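Local coordinates for protein ferric enterobactin receptor PIRA (Pseudomonas aeruginosa, PDB 5FP2) that probably imports ferric siderophores such as ferric enterobactin across the outer membrane as a TonB-dependent receptor, a class also exploited by siderophore-drug conjugates, at residues K159-R164 against S241-W246; M169-N174 against A183-N188; G372-K377 against A415-D420. All coordinates share one frame; numbering follows the deposited sequence.

How the contacts relate
The three contacts sample one 22-stranded antiparallel barrel and the chain that leads into it. From the N terminus, the chain leaves strand 152-158 of the small mixed sheet through the loop 159-164, which opens contact 1. It then forms the hairpin of contact 2, so that 169-174 against 183-188 is nested within the loop that contact 1 closes when 241-246 comes back beside 159-164. Contact 3 follows in series, pairing strands 367-381 and 408-423. Contacts 2 and 3 lie on opposite sides of the chain's centre, their own centres about 40 Å apart. Contact 1 thus ties the linker between the plug region and the first barrel strand to the wall; the others build the wall itself.

Contact 1 of 3, residues K159-R164 against S241-W246; sequences KRPTDR and SGMLSW
Arg160 and Met243 meet flat group against methyl: the methionine CE lies over one guanidinium face, although it is modelled too close to Pro161 and its exact place is doubtful. A bend at chi3 (52°) folds the arginine back beside its own neighbour, so that Pro161 CD also lies over the centre of a guanidinium face. Met243, with CG anti to the backbone N (chi1 179°), carries its thioether out toward the loop, and its side chain and that of Pro161 cross at about a right angle. Further along the strand, Pro161 CG rests against Ser245 CB at 4.0 Å. No hydrogen bond crosses between the two segments. Their polar ends meet instead through Asp255, which forms a salt bridge with Arg160 NH1 and accepts a hydrogen bond from Ser245 OG. The carboxylate would thereby join loop and strand while balancing the arginine's charge. Loop 159-164 links strand 152-158 of the plug region to the first barrel strand, 166-176, packing on the inner side of the wall, as in TonB-dependent receptors. Strand 235-247 faces it, flanked by strand 199-210, whose Arg202 binds the Lys159 carbonyl, and by strand 252-264, which supplies Asp255.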
loop_
_atom_site.group_PDB
_atom_site.type_symbol
_atom_site.label_atom_id
_atom_site.label_comp_id
_atom_site.label_asym_id
_atom_site.label_seq_id
_atom_site.Cartn_x
_atom_site.Cartn_y
_atom_site.Cartn_z
ATOM N N LYS A 159 10.332 4.101 9.185
ATOM C CA LYS A 159 11.672 4.555 9.548
ATOM C C LYS A 159 12.216 3.664 10.651
ATOM O O LYS A 159 11.444 3.047 11.378
ATOM C CB LYS A 159 11.636 6.030 9.956
ATOM C CG LYS A 159 11.078 6.895 8.836
ATOM C CD LYS A 159 11.202 8.402 9.056
ATOM C CE LYS A 159 10.427 9.147 7.957
ATOM N NZ LYS A 159 11.036 10.435 7.509
ATOM N N ARG A 160 13.525 3.449 10.658
ATOM C CA ARG A 160 14.098 2.338 11.429
ATOM C C ARG A 160 15.133 2.781 12.494
ATOM O O ARG A 160 15.787 3.809 12.364
ATOM C CB ARG A 160 14.674 1.286 10.475
ATOM C CG ARG A 160 13.640 0.278 9.987
ATOM C CD ARG A 160 14.272 -0.915 9.292
ATOM N NE ARG A 160 15.311 -1.521 10.111
ATOM C CZ ARG A 160 15.108 -2.487 11.015
ATOM N NH1 ARG A 160 13.906 -3.046 11.139
ATOM N NH2 ARG A 160 16.104 -2.898 11.812
ATOM N N PRO A 161 15.246 2.028 13.590
ATOM C CA PRO A 161 16.199 2.436 14.616
ATOM C C PRO A 161 17.547 2.838 14.044
ATOM O O PRO A 161 18.016 2.235 13.091
ATOM C CB PRO A 161 16.357 1.176 15.470
ATOM C CG PRO A 161 15.149 0.353 15.182
ATOM C CD PRO A 161 14.850 0.622 13.744
ATOM N N THR A 162 18.196 3.803 14.673
ATOM C CA THR A 162 19.404 4.379 14.115
ATOM C C THR A 162 20.477 4.490 15.198
ATOM O O THR A 162 20.177 4.396 16.385
ATOM C CB THR A 162 19.083 5.755 13.499
ATOM O OG1 THR A 162 20.281 6.385 13.018
ATOM C CG2 THR A 162 18.380 6.633 14.524
ATOM N N ASP A 163 21.733 4.628 14.788
ATOM C CA ASP A 163 22.865 4.621 15.719
ATOM C C ASP A 163 22.899 5.889 16.570
ATOM O O ASP A 163 23.643 5.968 17.550
ATOM C CB ASP A 163 24.185 4.483 14.949
ATOM C CG ASP A 163 24.297 5.474 13.789
ATOM O OD1 ASP A 163 23.501 6.436 13.728
ATOM O OD2 ASP A 163 25.157 5.272 12.906
ATOM N N ARG A 164 22.089 6.872 16.183
ATOM C CA ARG A 164 22.019 8.154 16.863
ATOM C C ARG A 164 20.561 8.436 17.228
ATOM O O ARG A 164 19.659 7.834 16.659
ATOM C CB ARG A 164 22.555 9.244 15.937
ATOM C CG ARG A 164 24.032 9.112 15.595
ATOM C CD ARG A 164 24.523 10.297 14.764
ATOM N NE ARG A 164 23.761 10.460 13.519
ATOM C CZ ARG A 164 24.174 11.158 12.461
ATOM N NH1 ARG A 164 25.338 11.794 12.487
ATOM N NH2 ARG A 164 23.421 11.214 11.369
ATOM N N SER A 241 3.024 2.181 17.997
ATOM C CA SER A 241 3.737 0.949 17.688
ATOM C C SER A 241 5.182 1.081 18.122
ATOM O O SER A 241 5.797 2.120 17.889
ATOM C CB SER A 241 3.701 0.656 16.195
ATOM O OG SER A 241 4.351 -0.586 15.936
ATOM N N GLY A 242 5.702 0.047 18.798
ATOM C CA GLY A 242 7.087 0.049 19.260
ATOM C C GLY A 242 7.909 -1.057 18.646
ATOM O O GLY A 242 7.410 -2.156 18.403
ATOM N N MET A 243 9.188 -0.778 18.424
ATOM C CA MET A 243 10.086 -1.807 17.919
ATOM C C MET A 243 11.370 -1.850 18.717
ATOM O O MET A 243 12.041 -0.838 18.886
ATOM C CB MET A 243 10.444 -1.597 16.435
ATOM C CG MET A 243 11.395 -2.658 15.888
ATOM S SD MET A 243 11.430 -2.713 14.080
ATOM C CE MET A 243 12.448 -1.263 13.736
ATOM N N LEU A 244 11.766 -3.063 19.073
ATOM C CA LEU A 244 13.014 -3.311 19.758
ATOM C C LEU A 244 13.861 -4.099 18.796
ATOM O O LEU A 244 13.398 -5.085 18.211
ATOM C CB LEU A 244 12.732 -4.157 21.003
ATOM C CG LEU A 244 13.809 -4.317 22.069
ATOM C CD1 LEU A 244 14.667 -3.077 22.283
ATOM C CD2 LEU A 244 13.097 -4.684 23.356
ATOM N N SER A 245 15.063 -3.614 18.533
ATOM C CA SER A 245 15.893 -4.279 17.544
ATOM C C SER A 245 17.169 -4.830 18.170
ATOM O O SER A 245 17.897 -4.108 18.853
ATOM C CB SER A 245 16.239 -3.330 16.416
ATOM O OG SER A 245 16.975 -4.046 15.458
ATOM N N TRP A 246 17.461 -6.098 17.916
ATOM C CA TRP A 246 18.603 -6.729 18.550
ATOM C C TRP A 246 19.607 -7.249 17.514
ATOM O O TRP A 246 19.320 -8.171 16.748
ATOM C CB TRP A 246 18.127 -7.839 19.498
ATOM C CG TRP A 246 19.229 -8.705 20.046
ATOM C CD1 TRP A 246 20.546 -8.373 20.201
ATOM C CD2 TRP A 246 19.090 -10.035 20.548
ATOM N NE1 TRP A 246 21.244 -9.447 20.669
ATOM C CE2 TRP A 246 20.365 -10.465 20.940
ATOM C CE3 TRP A 246 18.010 -10.911 20.681
ATOM C CZ2 TRP A 246 20.592 -11.736 21.458
ATOM C CZ3 TRP A 246 18.235 -12.167 21.187
ATOM C CH2 TRP A 246 19.520 -12.576 21.558
#

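Contact 2 of 3, residues M169-N174 against A183-N188; sequences MTVFTN and ATRRAN
Phe172 and Arg186 are partners in the β-hairpin of strands 166-176 and 184-194, the first two staves of the barrel, which run antiparallel with an angle of 169° between their short segments. The guanidinium of Arg186 lies flat on the phenyl ring, centre to centre 4.6 Å, a cation-pi stack with the planes only 20° apart. Arg186 has CG placed between its backbone N and carbonyl carbon (chi1 56°), which leans the extended side chain over its cross-strand neighbour. Beneath the stack the two residues form a hydrogen-bonded pair, with Phe172 N to Arg186 O at 2.9 Å and Arg186 N to Phe172 O at 2.8 Å. Thr170 with Asn188 and Asn174 with Thr184 repeat this pattern on either side, giving three such pairs in register. The side chains of Thr170 and Asn188 stand side by side, pointing the same way. On the opposite face of the sheet Thr173 lies alongside Arg185, whose guanidinium turns one face to Thr173 CB, with Arg185 NH1 4.0 Å from that carbon. Val171 CG1 comes instead to the edge of the same guanidinium, near its plane. The Phe172 face looks toward loops of the enclosed N-terminal region, which supply Glu129 and Pro53. The chemistry is therefore divided. NH1 of Arg186 forms a salt bridge with Glu129 and NH2 a hydrogen bond with the Pro53 carbonyl, while one flat face of the guanidinium lies on the ring, an arrangement that should restrict its rotation and probably lowers the cost of burying its charge at the seam between the wall and what it encloses.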
loop_
_atom_site.group_PDB
_atom_site.type_symbol
_atom_site.label_atom_id
_atom_site.label_comp_id
_atom_site.label_asym_id
_atom_site.label_seq_id
_atom_site.Cartn_x
_atom_site.Cartn_y
_atom_site.Cartn_z
ATOM N N MET A 169 8.183 15.315 15.959
ATOM C CA MET A 169 6.747 15.537 16.058
ATOM C C MET A 169 6.213 16.155 14.774
ATOM O O MET A 169 6.952 16.775 14.007
ATOM C CB MET A 169 6.434 16.487 17.206
ATOM C CG MET A 169 6.503 15.835 18.575
ATOM S SD MET A 169 5.902 16.945 19.868
ATOM C CE MET A 169 4.372 17.505 19.078
ATOM N N THR A 170 4.903 16.037 14.588
ATOM C CA THR A 170 4.205 16.727 13.514
ATOM C C THR A 170 2.814 17.111 13.955
ATOM O O THR A 170 2.023 16.244 14.339
ATOM C CB THR A 170 3.993 15.814 12.306
ATOM O OG1 THR A 170 5.246 15.266 11.888
ATOM C CG2 THR A 170 3.361 16.608 11.169
ATOM N N VAL A 171 2.459 18.374 13.773
ATOM C CA VAL A 171 1.061 18.737 13.879
ATOM C C VAL A 171 0.500 19.202 12.542
ATOM O O VAL A 171 1.109 20.007 11.831
ATOM C CB VAL A 171 0.825 19.823 14.925
ATOM C CG1 VAL A 171 -0.634 19.796 15.345
ATOM C CG2 VAL A 171 1.743 19.605 16.114
ATOM N N PHE A 172 -0.692 18.714 12.226
ATOM C CA PHE A 172 -1.349 19.057 10.977
ATOM C C PHE A 172 -2.808 19.357 11.243
ATOM O O PHE A 172 -3.459 18.668 12.037
ATOM C CB PHE A 172 -1.251 17.895 9.997
ATOM C CG PHE A 172 -2.024 18.106 8.731
ATOM C CD1 PHE A 172 -3.373 17.813 8.670
ATOM C CD2 PHE A 172 -1.395 18.587 7.605
ATOM C CE1 PHE A 172 -4.082 17.978 7.499
ATOM C CE2 PHE A 172 -2.100 18.780 6.423
ATOM C CZ PHE A 172 -3.443 18.457 6.361
ATOM N N THR A 173 -3.334 20.344 10.530
ATOM C CA THR A 173 -4.715 20.733 10.706
ATOM C C THR A 173 -5.267 21.244 9.377
ATOM O O THR A 173 -4.658 22.068 8.695
ATOM C CB THR A 173 -4.852 21.789 11.815
ATOM O OG1 THR A 173 -6.154 22.373 11.763
ATOM C CG2 THR A 173 -3.806 22.874 11.656
ATOM N N ASN A 174 -6.389 20.667 8.977
ATOM C CA ASN A 174 -7.049 21.027 7.754
ATOM C C ASN A 174 -8.402 21.612 8.087
ATOM O O ASN A 174 -9.245 20.932 8.656
ATOM C CB ASN A 174 -7.223 19.770 6.911
ATOM C CG ASN A 174 -8.141 19.978 5.738
ATOM O OD1 ASN A 174 -7.754 20.585 4.751
ATOM N ND2 ASN A 174 -9.363 19.480 5.839
ATOM N N ALA A 183 -13.563 19.956 10.447
ATOM C CA ALA A 183 -12.121 20.144 10.473
ATOM C C ALA A 183 -11.390 18.893 10.956
ATOM O O ALA A 183 -11.993 17.968 11.503
ATOM C CB ALA A 183 -11.762 21.324 11.351
ATOM N N THR A 184 -10.088 18.857 10.693
ATOM C CA THR A 184 -9.235 17.774 11.133
ATOM C C THR A 184 -7.979 18.306 11.789
ATOM O O THR A 184 -7.389 19.288 11.368
ATOM C CB THR A 184 -8.837 16.844 9.975
ATOM O OG1 THR A 184 -9.993 16.143 9.515
ATOM C CG2 THR A 184 -7.830 15.829 10.435
ATOM N N ARG A 185 -7.640 17.699 12.915
ATOM C CA ARG A 185 -6.323 17.872 13.509
ATOM C C ARG A 185 -5.690 16.518 13.714
ATOM O O ARG A 185 -6.327 15.612 14.247
ATOM C CB ARG A 185 -6.412 18.599 14.844
ATOM C CG ARG A 185 -5.053 18.980 15.388
ATOM C CD ARG A 185 -5.204 19.648 16.749
ATOM N NE ARG A 185 -5.867 20.945 16.637
ATOM C CZ ARG A 185 -5.292 22.045 16.154
ATOM N NH1 ARG A 185 -4.038 22.007 15.691
ATOM N NH2 ARG A 185 -5.984 23.183 16.105
ATOM N N ARG A 186 -4.484 16.347 13.190
ATOM C CA ARG A 186 -3.707 15.178 13.534
ATOM C C ARG A 186 -2.302 15.546 13.985
ATOM O O ARG A 186 -1.872 16.686 13.882
ATOM C CB ARG A 186 -3.676 14.171 12.377
ATOM C CG ARG A 186 -3.173 14.720 11.049
ATOM C CD ARG A 186 -3.025 13.623 10.011
ATOM N NE ARG A 186 -2.307 14.133 8.861
ATOM C CZ ARG A 186 -0.984 14.192 8.738
ATOM N NH1 ARG A 186 -0.194 13.595 9.623
ATOM N NH2 ARG A 186 -0.453 14.753 7.640
ATOM N N ALA A 187 -1.623 14.570 14.565
ATOM C CA ALA A 187 -0.550 14.821 15.525
ATOM C C ALA A 187 0.202 13.517 15.700
ATOM O O ALA A 187 -0.410 12.487 15.966
ATOM C CB ALA A 187 -1.124 15.253 16.862
ATOM N N ASN A 188 1.505 13.541 15.468
ATOM C CA ASN A 188 2.293 12.331 15.587
ATOM C C ASN A 188 3.766 12.578 15.825
ATOM O O ASN A 188 4.272 13.686 15.680
ATOM C CB ASN A 188 2.129 11.476 14.344
ATOM C CG ASN A 188 2.230 12.299 13.057
ATOM O OD1 ASN A 188 3.319 12.701 12.616
ATOM N ND2 ASN A 188 1.081 12.575 12.466
#

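Contact 3 of 3, residues G372-K377 against A415-D420; sequences GAEWNK and ALYVED
Tyr417 lays its ring over Gly372, the glycine CA standing over one face at 3.6 Å from the ring centroid and 22° off the ring normal. This CH-pi contact is the arrangement known as aromatic rescue of glycine in β-sheets: an aromatic side chain covers the backbone of a glycine directly across from it. The rotamer makes it possible, since a chi1 of 64° swings the Tyr417 ring back over the neighbouring strand. Its rim stays close to the glycine backbone as well, with Tyr417 CD2 3.5 Å from Gly372 O. The same two residues form a hydrogen-bonded antiparallel pair, in which Gly372 N reaches Tyr417 O at 3.0 Å and Tyr417 N reaches Gly372 O at 2.7 Å. Two residues on, Glu374 and Ala415 repeat the pairing, with Glu374 N to Ala415 O and Ala415 N to Glu374 O both at 2.9 Å, and their CB atoms 4.4 Å apart on the face that carries the tyrosine. Between them Ala373 and Leu416 make a non-hydrogen-bonded pair whose side chains project to the other face, on the protein surface, as suits the outside of a membrane barrel. The polar ends on the tyrosine face find partners one strand further round the barrel. Strand 345-361 lies beyond strand 367-381, and its Glu356 hydrogen-bonds to Tyr417 OH, so the ring bridges over the glycine strand to the next stave. Strand 428-439 lies beyond strand 408-423, and its Arg435 forms a salt bridge with Glu374 OE2. Two side chains thus reach along the wall in opposite directions, each over one strand, linking four consecutive barrel strands.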
loop_
_atom_site.group_PDB
_atom_site.type_symbol
_atom_site.label_atom_id
_atom_site.label_comp_id
_atom_site.label_asym_id
_atom_site.label_seq_id
_atom_site.Cartn_x
_atom_site.Cartn_y
_atom_site.Cartn_z
ATOM N N GLY A 372 10.124 -19.180 -0.742
ATOM C CA GLY A 372 9.350 -18.655 0.368
ATOM C C GLY A 372 8.141 -19.494 0.727
ATOM O O GLY A 372 7.502 -20.085 -0.145
ATOM N N ALA A 373 7.826 -19.516 2.024
ATOM C CA ALA A 373 6.699 -20.281 2.563
ATOM C C ALA A 373 5.918 -19.460 3.594
ATOM O O ALA A 373 6.482 -18.629 4.307
ATOM C CB ALA A 373 7.198 -21.571 3.191
ATOM N N GLU A 374 4.611 -19.686 3.649
ATOM C CA GLU A 374 3.734 -18.928 4.533
ATOM C C GLU A 374 2.790 -19.890 5.236
ATOM O O GLU A 374 2.248 -20.804 4.621
ATOM C CB GLU A 374 2.890 -17.932 3.728
ATOM C CG GLU A 374 3.686 -16.938 2.888
ATOM C CD GLU A 374 2.880 -15.702 2.511
ATOM O OE1 GLU A 374 1.802 -15.480 3.115
ATOM O OE2 GLU A 374 3.313 -14.967 1.585
ATOM N N TRP A 375 2.520 -19.629 6.502
ATOM C CA TRP A 375 1.445 -20.316 7.190
ATOM C C TRP A 375 0.641 -19.288 7.965
ATOM O O TRP A 375 1.203 -18.428 8.642
ATOM C CB TRP A 375 2.003 -21.384 8.149
ATOM C CG TRP A 375 0.966 -22.027 8.999
ATOM C CD1 TRP A 375 0.273 -23.165 8.717
ATOM C CD2 TRP A 375 0.436 -21.525 10.227
ATOM N NE1 TRP A 375 -0.628 -23.431 9.715
ATOM C CE2 TRP A 375 -0.543 -22.443 10.662
ATOM C CE3 TRP A 375 0.739 -20.424 11.038
ATOM C CZ2 TRP A 375 -1.214 -22.303 11.884
ATOM C CZ3 TRP A 375 0.068 -20.282 12.254
ATOM C CH2 TRP A 375 -0.912 -21.204 12.650
ATOM N N ASN A 376 -0.668 -19.476 7.988
ATOM C CA ASN A 376 -1.587 -18.386 8.258
ATOM C C ASN A 376 -2.853 -18.969 8.865
ATOM O O ASN A 376 -3.482 -19.845 8.274
ATOM C CB ASN A 376 -1.918 -17.673 6.945
ATOM C CG ASN A 376 -2.173 -16.183 7.123
ATOM O OD1 ASN A 376 -1.655 -15.358 6.355
ATOM N ND2 ASN A 376 -3.081 -15.841 8.038
ATOM N N LYS A 377 -3.242 -18.489 10.035
ATOM C CA LYS A 377 -4.519 -18.887 10.595
ATOM C C LYS A 377 -5.303 -17.632 10.906
ATOM O O LYS A 377 -4.729 -16.662 11.377
ATOM C CB LYS A 377 -4.298 -19.709 11.865
ATOM C CG LYS A 377 -5.550 -20.370 12.423
ATOM C CD LYS A 377 -5.176 -21.336 13.536
ATOM C CE LYS A 377 -6.374 -21.797 14.357
ATOM N NZ LYS A 377 -5.984 -22.655 15.518
ATOM N N ALA A 415 1.290 -21.881 2.066
ATOM C CA ALA A 415 1.800 -21.594 0.727
ATOM C C ALA A 415 3.303 -21.812 0.592
ATOM O O ALA A 415 4.060 -21.700 1.568
ATOM C CB ALA A 415 1.416 -20.181 0.294
ATOM N N LEU A 416 3.697 -22.219 -0.612
ATOM C CA LEU A 416 5.065 -22.076 -1.086
ATOM C C LEU A 416 5.053 -21.141 -2.264
ATOM O O LEU A 416 4.128 -21.192 -3.069
ATOM C CB LEU A 416 5.608 -23.398 -1.612
ATOM C CG LEU A 416 6.007 -24.477 -0.641
ATOM C CD1 LEU A 416 4.797 -24.872 0.189
ATOM C CD2 LEU A 416 6.548 -25.635 -1.466
ATOM N N TYR A 417 6.186 -20.490 -2.495
ATOM C CA TYR A 417 6.432 -19.841 -3.776
ATOM C C TYR A 417 7.912 -19.856 -4.156
ATOM O O TYR A 417 8.791 -19.961 -3.303
ATOM C CB TYR A 417 5.874 -18.414 -3.771
ATOM C CG TYR A 417 6.542 -17.494 -2.791
ATOM C CD1 TYR A 417 7.789 -16.955 -3.056
ATOM C CD2 TYR A 417 5.953 -17.219 -1.551
ATOM C CE1 TYR A 417 8.430 -16.157 -2.118
ATOM C CE2 TYR A 417 6.598 -16.449 -0.592
ATOM C CZ TYR A 417 7.832 -15.906 -0.889
ATOM O OH TYR A 417 8.476 -15.098 0.018
ATOM N N VAL A 418 8.158 -19.872 -5.461
ATOM C CA VAL A 418 9.500 -19.805 -6.029
ATOM C C VAL A 418 9.509 -18.727 -7.103
ATOM O O VAL A 418 8.663 -18.724 -7.991
ATOM C CB VAL A 418 9.898 -21.127 -6.713
ATOM C CG1 VAL A 418 11.364 -21.089 -7.117
ATOM C CG2 VAL A 418 9.618 -22.319 -5.809
ATOM N N GLU A 419 10.415 -17.771 -6.975
ATOM C CA GLU A 419 10.679 -16.853 -8.052
ATOM C C GLU A 419 12.158 -17.027 -8.329
ATOM O O GLU A 419 12.945 -17.275 -7.415
ATOM C CB GLU A 419 10.335 -15.416 -7.635
ATOM C CG GLU A 419 10.476 -14.366 -8.737
ATOM C CD GLU A 419 10.398 -12.938 -8.211
ATOM O OE1 GLU A 419 9.267 -12.403 -8.128
ATOM O OE2 GLU A 419 11.459 -12.331 -7.919
ATOM N N ASP A 420 12.517 -17.020 -9.604
ATOM C CA ASP A 420 13.916 -16.972 -9.978
ATOM C C ASP A 420 14.137 -15.832 -10.955
ATOM O O ASP A 420 13.625 -15.848 -12.079
ATOM C CB ASP A 420 14.352 -18.294 -10.604
ATOM C CG ASP A 420 15.856 -18.382 -10.775
ATOM O OD1 ASP A 420 16.569 -17.466 -10.309
ATOM O OD2 ASP A 420 16.324 -19.362 -11.392
#